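Side-chain contacts in Alpha/beta hydrolase (Pseudomonas aeruginosa PAO1, PDB 4R1D), which is probably a lipase (Tle4) delivered by the type VI secretion system H2-T6SS, and is crystallised here with its inhibitor protein Tli4: residues A[165-170]-A[547-552]; A[292-297]-A[315-320]; A[371-376]-A[399-404]. All blocks are in the same frame, centred on the assembly; numbering follows the deposited sequence.

Interaction 1. Residues A[165-170]-A[547-552]; sequences QAWWND and AALYGV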
loop_
_atom_site.group_PDB
_atom_site.type_symbol
_atom_site.label_atom_id
_atom_site.label_comp_id
_atom_site.label_asym_id
_atom_site.label_seq_id
_atom_site.Cartn_x
_atom_site.Cartn_y
_atom_site.Cartn_z
ATOM N N GLN A 165 -20.082 16.553 -29.855
ATOM C CA GLN A 165 -19.918 17.585 -28.851
ATOM C C GLN A 165 -18.455 18.016 -28.698
ATOM O O GLN A 165 -17.565 17.508 -29.386
ATOM C CB GLN A 165 -20.512 17.109 -27.520
ATOM C CG GLN A 165 -22.005 16.815 -27.620
ATOM C CD GLN A 165 -22.644 16.495 -26.271
ATOM O OE1 GLN A 165 -22.664 17.327 -25.361
ATOM N NE2 GLN A 165 -23.172 15.289 -26.144
ATOM N N ALA A 166 -18.220 18.956 -27.790
ATOM C CA ALA A 166 -16.907 19.556 -27.586
ATOM C C ALA A 166 -15.834 18.511 -27.360
ATOM O O ALA A 166 -16.082 17.482 -26.727
ATOM C CB ALA A 166 -16.946 20.536 -26.407
ATOM N N TRP A 167 -14.645 18.800 -27.879
ATOM C CA TRP A 167 -13.473 17.932 -27.756
ATOM C C TRP A 167 -13.536 16.746 -28.720
ATOM O O TRP A 167 -12.605 16.523 -29.509
ATOM C CB TRP A 167 -13.261 17.473 -26.305
ATOM C CG TRP A 167 -11.871 16.945 -26.069
ATOM C CD1 TRP A 167 -10.756 17.671 -25.748
ATOM C CD2 TRP A 167 -11.449 15.583 -26.171
ATOM N NE1 TRP A 167 -9.663 16.834 -25.632
ATOM C CE2 TRP A 167 -10.067 15.549 -25.885
ATOM C CE3 TRP A 167 -12.110 14.383 -26.457
ATOM C CZ2 TRP A 167 -9.336 14.366 -25.882
ATOM C CZ3 TRP A 167 -11.383 13.208 -26.456
ATOM C CH2 TRP A 167 -10.007 13.208 -26.172
ATOM N N TRP A 168 -14.640 16.004 -28.676
ATOM C CA TRP A 168 -14.831 14.877 -29.588
ATOM C C TRP A 168 -14.837 15.357 -31.034
ATOM O O TRP A 168 -14.444 14.632 -31.933
ATOM C CB TRP A 168 -16.143 14.148 -29.301
ATOM C CG TRP A 168 -16.213 13.525 -27.932
ATOM C CD1 TRP A 168 -17.023 13.907 -26.900
ATOM C CD2 TRP A 168 -15.424 12.438 -27.446
ATOM N NE1 TRP A 168 -16.803 13.104 -25.804
ATOM C CE2 TRP A 168 -15.821 12.198 -26.111
ATOM C CE3 TRP A 168 -14.427 11.638 -28.007
ATOM C CZ2 TRP A 168 -15.252 11.188 -25.334
ATOM C CZ3 TRP A 168 -13.869 10.632 -27.239
ATOM C CH2 TRP A 168 -14.280 10.416 -25.913
ATOM N N ASN A 169 -15.296 16.585 -31.244
ATOM C CA ASN A 169 -15.453 17.091 -32.607
ATOM C C ASN A 169 -14.185 17.661 -33.219
ATOM O O ASN A 169 -14.200 18.120 -34.369
ATOM C CB ASN A 169 -16.587 18.126 -32.683
ATOM C CG ASN A 169 -16.236 19.446 -32.014
ATOM O OD1 ASN A 169 -15.097 19.683 -31.604
ATOM N ND2 ASN A 169 -17.230 20.320 -31.899
ATOM N N ASP A 170 -13.088 17.634 -32.471
ATOM C CA ASP A 170 -11.834 18.201 -32.968
ATOM C C ASP A 170 -10.643 17.468 -32.365
ATOM O O ASP A 170 -10.009 16.635 -33.029
ATOM C CB ASP A 170 -11.783 19.697 -32.644
ATOM C CG ASP A 170 -10.524 20.386 -33.176
ATOM O OD1 ASP A 170 -9.597 19.704 -33.665
ATOM O OD2 ASP A 170 -10.461 21.624 -33.080
ATOM N N ALA A 547 -5.007 9.815 -24.644
ATOM C CA ALA A 547 -4.766 8.400 -24.894
ATOM C C ALA A 547 -5.771 7.472 -24.197
ATOM O O ALA A 547 -6.106 6.415 -24.722
ATOM C CB ALA A 547 -3.321 8.019 -24.524
ATOM N N ALA A 548 -6.227 7.863 -23.011
ATOM C CA ALA A 548 -7.243 7.090 -22.300
ATOM C C ALA A 548 -8.591 7.130 -23.025
ATOM O O ALA A 548 -9.205 6.094 -23.281
ATOM C CB ALA A 548 -7.398 7.594 -20.876
ATOM N N LEU A 549 -9.052 8.328 -23.359
ATOM C CA LEU A 549 -10.337 8.446 -24.035
ATOM C C LEU A 549 -10.297 7.796 -25.416
ATOM O O LEU A 549 -11.248 7.140 -25.833
ATOM C CB LEU A 549 -10.760 9.911 -24.118
ATOM C CG LEU A 549 -11.151 10.486 -22.751
ATOM C CD1 LEU A 549 -11.123 11.984 -22.803
ATOM C CD2 LEU A 549 -12.536 9.957 -22.334
ATOM N N TYR A 550 -9.184 7.976 -26.122
ATOM C CA TYR A 550 -8.985 7.319 -27.408
ATOM C C TYR A 550 -9.104 5.800 -27.259
ATOM O O TYR A 550 -9.808 5.147 -28.026
ATOM C CB TYR A 550 -7.604 7.680 -27.973
ATOM C CG TYR A 550 -7.236 6.923 -29.213
ATOM C CD1 TYR A 550 -7.582 7.404 -30.471
ATOM C CD2 TYR A 550 -6.520 5.730 -29.138
ATOM C CE1 TYR A 550 -7.234 6.711 -31.627
ATOM C CE2 TYR A 550 -6.171 5.028 -30.294
ATOM C CZ TYR A 550 -6.532 5.527 -31.527
ATOM O OH TYR A 550 -6.198 4.834 -32.660
ATOM N N GLY A 551 -8.416 5.235 -26.269
ATOM C CA GLY A 551 -8.510 3.810 -26.023
ATOM C C GLY A 551 -9.946 3.353 -25.774
ATOM O O GLY A 551 -10.404 2.348 -26.319
ATOM N N VAL A 552 -10.670 4.105 -24.956
ATOM C CA VAL A 552 -12.038 3.715 -24.613
ATOM C C VAL A 552 -12.929 3.683 -25.853
ATOM O O VAL A 552 -13.703 2.731 -26.053
ATOM C CB VAL A 552 -12.625 4.634 -23.546
ATOM C CG1 VAL A 552 -14.138 4.406 -23.393
ATOM C CG2 VAL A 552 -11.894 4.402 -22.222
#
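W167 and W168 both meet L549. W167 offers a face of its six-membered ring, with CZ3 and CH2 nearest, and W168 offers its CH2. The contact across the two segments is wholly apolar. One kind of interaction is CH-pi. L549 CD1 lies over a face of the W167 six-membered ring, 4.2 Å from its centroid and 29° off the ring normal. It comes closest at W167 CH2, 3.8 Å from L549 CD1. The other kind is plain van der Waals packing. W168 CH2 is 4.0 Å from L549 CB, which approaches that ring obliquely. The L549 methyl CD2 sits at a like distance from W168 CH2. The methyls are thus shared out, CD1 to W167 and CD2 to W168. L549 CB sits between the rings and touches both.

The indoles also pack on each other. W167 CE3 stands 3.9 Å above the plane of the W168 ring, toward its rim, whereas W168 CD2 lies at the edge of W167. A type I beta turn from W167 to D170 brings the two neighbours out together. Their first torsions differ (chi1 -163° for W167, -63° for W168), yet both rings reach the helix.

W168 NE1 donates to the backbone R154 O, on helix 141-155, whose M151 also touches L549. W546 meets W167 from one turn earlier on helix 542-556.

The calcium-binding residues D156 and F202 are near, with the F202 side chain about 7 Å from that of W168. The chemistry implies an apolar contact that joins the loop after strand 163-164 to helix 542-556, with no hydrogen bond across it.

Interaction 2. Residues A[292-297]-A[315-320]; sequences HHMRCG and AIVANS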
loop_
_atom_site.group_PDB
_atom_site.type_symbol
_atom_site.label_atom_id
_atom_site.label_comp_id
_atom_site.label_asym_id
_atom_site.label_seq_id
_atom_site.Cartn_x
_atom_site.Cartn_y
_atom_site.Cartn_z
ATOM N N HIS A 292 16.970 2.660 -5.422
ATOM C CA HIS A 292 17.326 3.955 -4.854
ATOM C C HIS A 292 16.607 4.165 -3.531
ATOM O O HIS A 292 17.223 4.501 -2.520
ATOM C CB HIS A 292 16.953 5.107 -5.792
ATOM C CG HIS A 292 17.062 6.449 -5.137
ATOM N ND1 HIS A 292 16.053 6.978 -4.360
ATOM C CD2 HIS A 292 18.079 7.342 -5.092
ATOM C CE1 HIS A 292 16.434 8.152 -3.884
ATOM N NE2 HIS A 292 17.661 8.396 -4.313
ATOM N N HIS A 293 15.293 3.965 -3.542
ATOM C CA HIS A 293 14.485 4.268 -2.368
ATOM C C HIS A 293 14.823 3.397 -1.164
ATOM O O HIS A 293 14.896 3.899 -0.049
ATOM C CB HIS A 293 12.995 4.209 -2.717
ATOM C CG HIS A 293 12.624 5.137 -3.828
ATOM N ND1 HIS A 293 11.482 4.988 -4.586
ATOM C CD2 HIS A 293 13.267 6.219 -4.325
ATOM C CE1 HIS A 293 11.432 5.949 -5.493
ATOM N NE2 HIS A 293 12.505 6.709 -5.357
ATOM N N MET A 294 15.056 2.106 -1.397
ATOM C CA MET A 294 15.396 1.196 -0.322
ATOM C C MET A 294 16.785 1.459 0.248
ATOM O O MET A 294 17.035 1.186 1.415
ATOM C CB MET A 294 15.266 -0.264 -0.772
ATOM C CG MET A 294 13.815 -0.685 -1.008
ATOM S SD MET A 294 13.647 -2.437 -1.371
ATOM C CE MET A 294 13.932 -3.094 0.274
ATOM N N ARG A 295 17.688 1.987 -0.568
ATOM C CA ARG A 295 19.036 2.262 -0.066
ATOM C C ARG A 295 19.237 3.704 0.421
ATOM O O ARG A 295 20.144 3.960 1.223
ATOM C CB ARG A 295 20.103 1.892 -1.114
ATOM C CG ARG A 295 20.206 0.397 -1.429
ATOM C CD ARG A 295 20.522 -0.403 -0.192
ATOM N NE ARG A 295 21.754 0.060 0.444
ATOM C CZ ARG A 295 22.969 -0.388 0.128
ATOM N NH1 ARG A 295 23.116 -1.311 -0.809
ATOM N NH2 ARG A 295 24.040 0.079 0.763
ATOM N N CYS A 296 18.394 4.638 -0.026
ATOM C CA CYS A 296 18.623 6.065 0.257
ATOM C C CYS A 296 17.449 6.819 0.877
ATOM O O CYS A 296 17.611 7.973 1.270
ATOM C CB CYS A 296 18.987 6.825 -1.024
ATOM S SG CYS A 296 20.344 6.134 -1.986
ATOM N N GLY A 297 16.273 6.200 0.909
ATOM C CA GLY A 297 15.048 6.915 1.244
ATOM C C GLY A 297 14.454 7.592 0.023
ATOM O O GLY A 297 15.104 7.710 -1.014
ATOM N N ALA A 315 12.019 -1.014 5.969
ATOM C CA ALA A 315 11.155 -1.610 6.987
ATOM C C ALA A 315 9.758 -1.921 6.457
ATOM O O ALA A 315 9.126 -2.883 6.881
ATOM C CB ALA A 315 11.047 -0.691 8.202
ATOM N N ILE A 316 9.269 -1.073 5.563
ATOM C CA ILE A 316 7.955 -1.296 4.967
ATOM C C ILE A 316 8.024 -2.130 3.677
ATOM O O ILE A 316 7.375 -3.186 3.562
ATOM C CB ILE A 316 7.237 0.044 4.754
ATOM C CG1 ILE A 316 7.169 0.807 6.077
ATOM C CG2 ILE A 316 5.837 -0.177 4.182
ATOM C CD1 ILE A 316 6.692 2.232 5.923
ATOM N N VAL A 317 8.840 -1.689 2.725
ATOM C CA VAL A 317 8.850 -2.303 1.408
ATOM C C VAL A 317 9.300 -3.762 1.437
ATOM O O VAL A 317 8.735 -4.598 0.747
ATOM C CB VAL A 317 9.734 -1.485 0.430
ATOM C CG1 VAL A 317 9.855 -2.189 -0.916
ATOM C CG2 VAL A 317 9.144 -0.084 0.251
ATOM N N ALA A 318 10.313 -4.073 2.244
ATOM C CA ALA A 318 10.889 -5.419 2.238
ATOM C C ALA A 318 9.936 -6.454 2.818
ATOM O O ALA A 318 10.185 -7.654 2.716
ATOM C CB ALA A 318 12.259 -5.451 2.976
ATOM N N ASN A 319 8.839 -5.986 3.410
ATOM C CA ASN A 319 7.787 -6.880 3.926
ATOM C C ASN A 319 6.504 -6.910 3.103
ATOM O O ASN A 319 5.519 -7.558 3.491
ATOM C CB ASN A 319 7.450 -6.510 5.371
ATOM C CG ASN A 319 8.591 -6.767 6.295
ATOM O OD1 ASN A 319 9.134 -5.848 6.900
ATOM N ND2 ASN A 319 8.994 -8.023 6.387
ATOM N N SER A 320 6.518 -6.218 1.969
ATOM C CA SER A 320 5.317 -6.040 1.164
ATOM C C SER A 320 5.514 -6.581 -0.240
ATOM O O SER A 320 6.358 -6.088 -0.992
ATOM C CB SER A 320 4.932 -4.559 1.101
ATOM O OG SER A 320 4.164 -4.292 -0.062
#
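M294 reaches from helix 289-296 to V317 on helix 310-317 and to A318 just after it. This is helix-to-helix packing in the part of the alpha/beta hydrolase that follows strand 274-280 of the parallel sheet. The tight part is small and apolar. The backbones approach closely here, with the CA atoms of M294 and V317 at 7.6 Å. M294 SD lies 3.8 Å from V317 CG1, beside the methyl and to the side of the CB-CG1 bond. The methionine then bends at its last torsion (chi3 74°), which turns its methyl toward A318. All three touching residues are buried. L378 also packs on M294, L306 on V317 and L387 on A318.

The looser side has the partly exposed H293 and N319. H293 starts toward the other helix, but its ring swings off to stack with Y298. N319 is the third residue of a type I turn from V317 to S320. Buried polar groups lie around the contact without touching across it. S320 is the N-cap of the following helix, and its OG accepts from A323 N. R295 forms a salt bridge with D461. Back in the tight part, the last atom of the methionine, M294 CE, rests 4.0 Å from A318 CB.

Interaction 3. Residues A[371-376]-A[399-404]; sequences KNTTWY and GPRDNF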
loop_
_atom_site.group_PDB
_atom_site.type_symbol
_atom_site.label_atom_id
_atom_site.label_comp_id
_atom_site.label_asym_id
_atom_site.label_seq_id
_atom_site.Cartn_x
_atom_site.Cartn_y
_atom_site.Cartn_z
ATOM N N LYS A 371 18.582 -10.558 -3.169
ATOM C CA LYS A 371 18.941 -11.384 -2.016
ATOM C C LYS A 371 20.413 -11.235 -1.608
ATOM O O LYS A 371 20.822 -11.719 -0.552
ATOM C CB LYS A 371 18.596 -12.858 -2.272
ATOM C CG LYS A 371 17.088 -13.108 -2.388
ATOM C CD LYS A 371 16.734 -14.584 -2.236
ATOM C CE LYS A 371 16.776 -15.295 -3.564
ATOM N NZ LYS A 371 16.341 -16.720 -3.479
ATOM N N ASN A 372 21.200 -10.569 -2.445
ATOM C CA ASN A 372 22.611 -10.319 -2.128
ATOM C C ASN A 372 22.765 -9.478 -0.858
ATOM O O ASN A 372 22.158 -8.412 -0.735
ATOM C CB ASN A 372 23.285 -9.627 -3.311
ATOM C CG ASN A 372 24.778 -9.430 -3.106
ATOM O OD1 ASN A 372 25.199 -8.581 -2.323
ATOM N ND2 ASN A 372 25.585 -10.196 -3.836
ATOM N N THR A 373 23.562 -9.962 0.093
ATOM C CA THR A 373 23.711 -9.270 1.367
ATOM C C THR A 373 24.980 -8.431 1.479
ATOM O O THR A 373 25.253 -7.868 2.540
ATOM C CB THR A 373 23.646 -10.242 2.569
ATOM O OG1 THR A 373 24.705 -11.204 2.477
ATOM C CG2 THR A 373 22.303 -10.964 2.599
ATOM N N THR A 374 25.761 -8.367 0.399
ATOM C CA THR A 374 26.952 -7.522 0.381
ATOM C C THR A 374 26.553 -6.054 0.293
ATOM O O THR A 374 25.375 -5.730 0.119
ATOM C CB THR A 374 27.902 -7.861 -0.798
ATOM O OG1 THR A 374 27.318 -7.414 -2.025
ATOM C CG2 THR A 374 28.154 -9.354 -0.875
ATOM N N TRP A 375 27.537 -5.165 0.392
ATOM C CA TRP A 375 27.263 -3.730 0.417
ATOM C C TRP A 375 26.393 -3.204 -0.734
ATOM O O TRP A 375 25.725 -2.186 -0.572
ATOM C CB TRP A 375 28.566 -2.925 0.478
ATOM C CG TRP A 375 29.340 -2.928 -0.796
ATOM C CD1 TRP A 375 30.255 -3.859 -1.195
ATOM C CD2 TRP A 375 29.270 -1.957 -1.848
ATOM N NE1 TRP A 375 30.759 -3.530 -2.436
ATOM C CE2 TRP A 375 30.175 -2.362 -2.853
ATOM C CE3 TRP A 375 28.528 -0.785 -2.043
ATOM C CZ2 TRP A 375 30.360 -1.637 -4.030
ATOM C CZ3 TRP A 375 28.724 -0.059 -3.205
ATOM C CH2 TRP A 375 29.625 -0.491 -4.188
ATOM N N TYR A 376 26.411 -3.862 -1.894
ATOM C CA TYR A 376 25.661 -3.338 -3.030
ATOM C C TYR A 376 24.315 -4.032 -3.210
ATOM O O TYR A 376 23.602 -3.759 -4.166
ATOM C CB TYR A 376 26.478 -3.348 -4.347
ATOM C CG TYR A 376 26.842 -4.722 -4.882
ATOM C CD1 TYR A 376 25.996 -5.399 -5.750
ATOM C CD2 TYR A 376 28.035 -5.337 -4.515
ATOM C CE1 TYR A 376 26.329 -6.663 -6.247
ATOM C CE2 TYR A 376 28.372 -6.590 -4.993
ATOM C CZ TYR A 376 27.523 -7.247 -5.858
ATOM O OH TYR A 376 27.860 -8.492 -6.336
ATOM N N GLY A 399 12.218 -16.144 10.831
ATOM C CA GLY A 399 13.435 -15.376 10.649
ATOM C C GLY A 399 13.203 -14.303 9.611
ATOM O O GLY A 399 12.608 -14.571 8.576
ATOM N N PRO A 400 13.663 -13.075 9.888
ATOM C CA PRO A 400 13.402 -11.932 9.005
ATOM C C PRO A 400 13.937 -12.151 7.594
ATOM O O PRO A 400 13.266 -11.807 6.619
ATOM C CB PRO A 400 14.147 -10.783 9.695
ATOM C CG PRO A 400 14.127 -11.180 11.158
ATOM C CD PRO A 400 14.315 -12.671 11.145
ATOM N N ARG A 401 15.128 -12.727 7.488
ATOM C CA ARG A 401 15.747 -12.957 6.190
ATOM C C ARG A 401 15.061 -14.134 5.486
ATOM O O ARG A 401 14.907 -14.116 4.270
ATOM C CB ARG A 401 17.259 -13.174 6.360
ATOM C CG ARG A 401 18.100 -13.173 5.089
ATOM C CD ARG A 401 18.084 -11.845 4.326
ATOM N NE ARG A 401 18.890 -10.750 4.889
ATOM C CZ ARG A 401 19.309 -9.715 4.155
ATOM N NH1 ARG A 401 19.029 -9.687 2.863
ATOM N NH2 ARG A 401 20.012 -8.724 4.692
ATOM N N ASP A 402 14.618 -15.135 6.252
ATOM C CA ASP A 402 13.857 -16.254 5.693
ATOM C C ASP A 402 12.631 -15.703 4.984
ATOM O O ASP A 402 12.335 -16.067 3.854
ATOM C CB ASP A 402 13.358 -17.202 6.790
ATOM C CG ASP A 402 14.421 -18.166 7.286
ATOM O OD1 ASP A 402 15.448 -18.367 6.599
ATOM O OD2 ASP A 402 14.206 -18.744 8.376
ATOM N N ASN A 403 11.901 -14.848 5.685
ATOM C CA ASN A 403 10.685 -14.252 5.132
ATOM C C ASN A 403 10.992 -13.448 3.879
ATOM O O ASN A 403 10.319 -13.589 2.858
ATOM C CB ASN A 403 10.020 -13.356 6.170
ATOM C CG ASN A 403 8.587 -13.061 5.826
ATOM O OD1 ASN A 403 7.732 -13.938 5.932
ATOM N ND2 ASN A 403 8.313 -11.827 5.396
ATOM N N PHE A 404 12.009 -12.597 3.971
ATOM C CA PHE A 404 12.393 -11.745 2.851
ATOM C C PHE A 404 12.801 -12.549 1.618
ATOM O O PHE A 404 12.371 -12.243 0.506
ATOM C CB PHE A 404 13.507 -10.771 3.268
ATOM C CG PHE A 404 14.046 -9.949 2.133
ATOM C CD1 PHE A 404 13.250 -8.995 1.506
ATOM C CD2 PHE A 404 15.343 -10.129 1.680
ATOM C CE1 PHE A 404 13.744 -8.241 0.452
ATOM C CE2 PHE A 404 15.840 -9.365 0.629
ATOM C CZ PHE A 404 15.040 -8.424 0.018
HETATM O O HOH W 1 18.800 -12.097 1.384
HETATM O O HOH W 2 19.463 -8.149 0.071
#
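R401 meets T373 and, through water, the backbone of K371 and N372. The second segment opens with G399, the N-cap of helix 400-421. Its N bonds to S115 OG of the neighbouring protein chain. P400 starts the helix. R401 follows and carries the contact. Its chain bends twice, at chi2 (63°) and chi3 (76°), and lays the guanidinium beside the loop. The T373 methyl CG2 sits over one face of that group, 3.5 Å from R401 NH1 and offset toward the rim.

Water 1 accepts from R401 NH1 at 2.8 Å and donates to K371 O at 2.8 Å. Water 2 lies at the guanidinium edge, 3.2 Å from R401 NH1. It is also 2.8 Å from N372 O, a less certain link. R401 NH2 bonds to S384 OG and V379 O. The guanidinium is therefore held at both NH1 and NH2. D402 OD2 hydrogen-bonds to S115 OG of the neighbouring chain. F404 has water 1 at its ring edge.

In the loop, N372 OD1 accepts from T374 N in an Asx turn. W375 and Y376 pack on L341 of strand 339-342. K371 packs on E405 and I408 of helix 400-421, and its NZ forms salt bridges to E367, on helix 365-370, and D409.

How the interactions relate
From the N terminus, the chain first reaches 165-170, after strand 163-164. Interaction 1 closes only at 547-552, on the C-terminal helix 542-556, so its loop encloses nearly everything between. Both other contacts nest inside it. Interaction 2 closes a short loop between helices 289-296 and 310-317. Interaction 3 comes after it in series and joins the loop following helix 365-370 to the start of helix 400-421. Interactions 2 and 3 are neighbours, with centres about 12 Å apart. R295 NH1 lies 2.8 Å from W375 O, a probable hydrogen bond, and A318 O packs on F404. Interaction 1 lies on the opposite side of the chain's centre, near the calcium site.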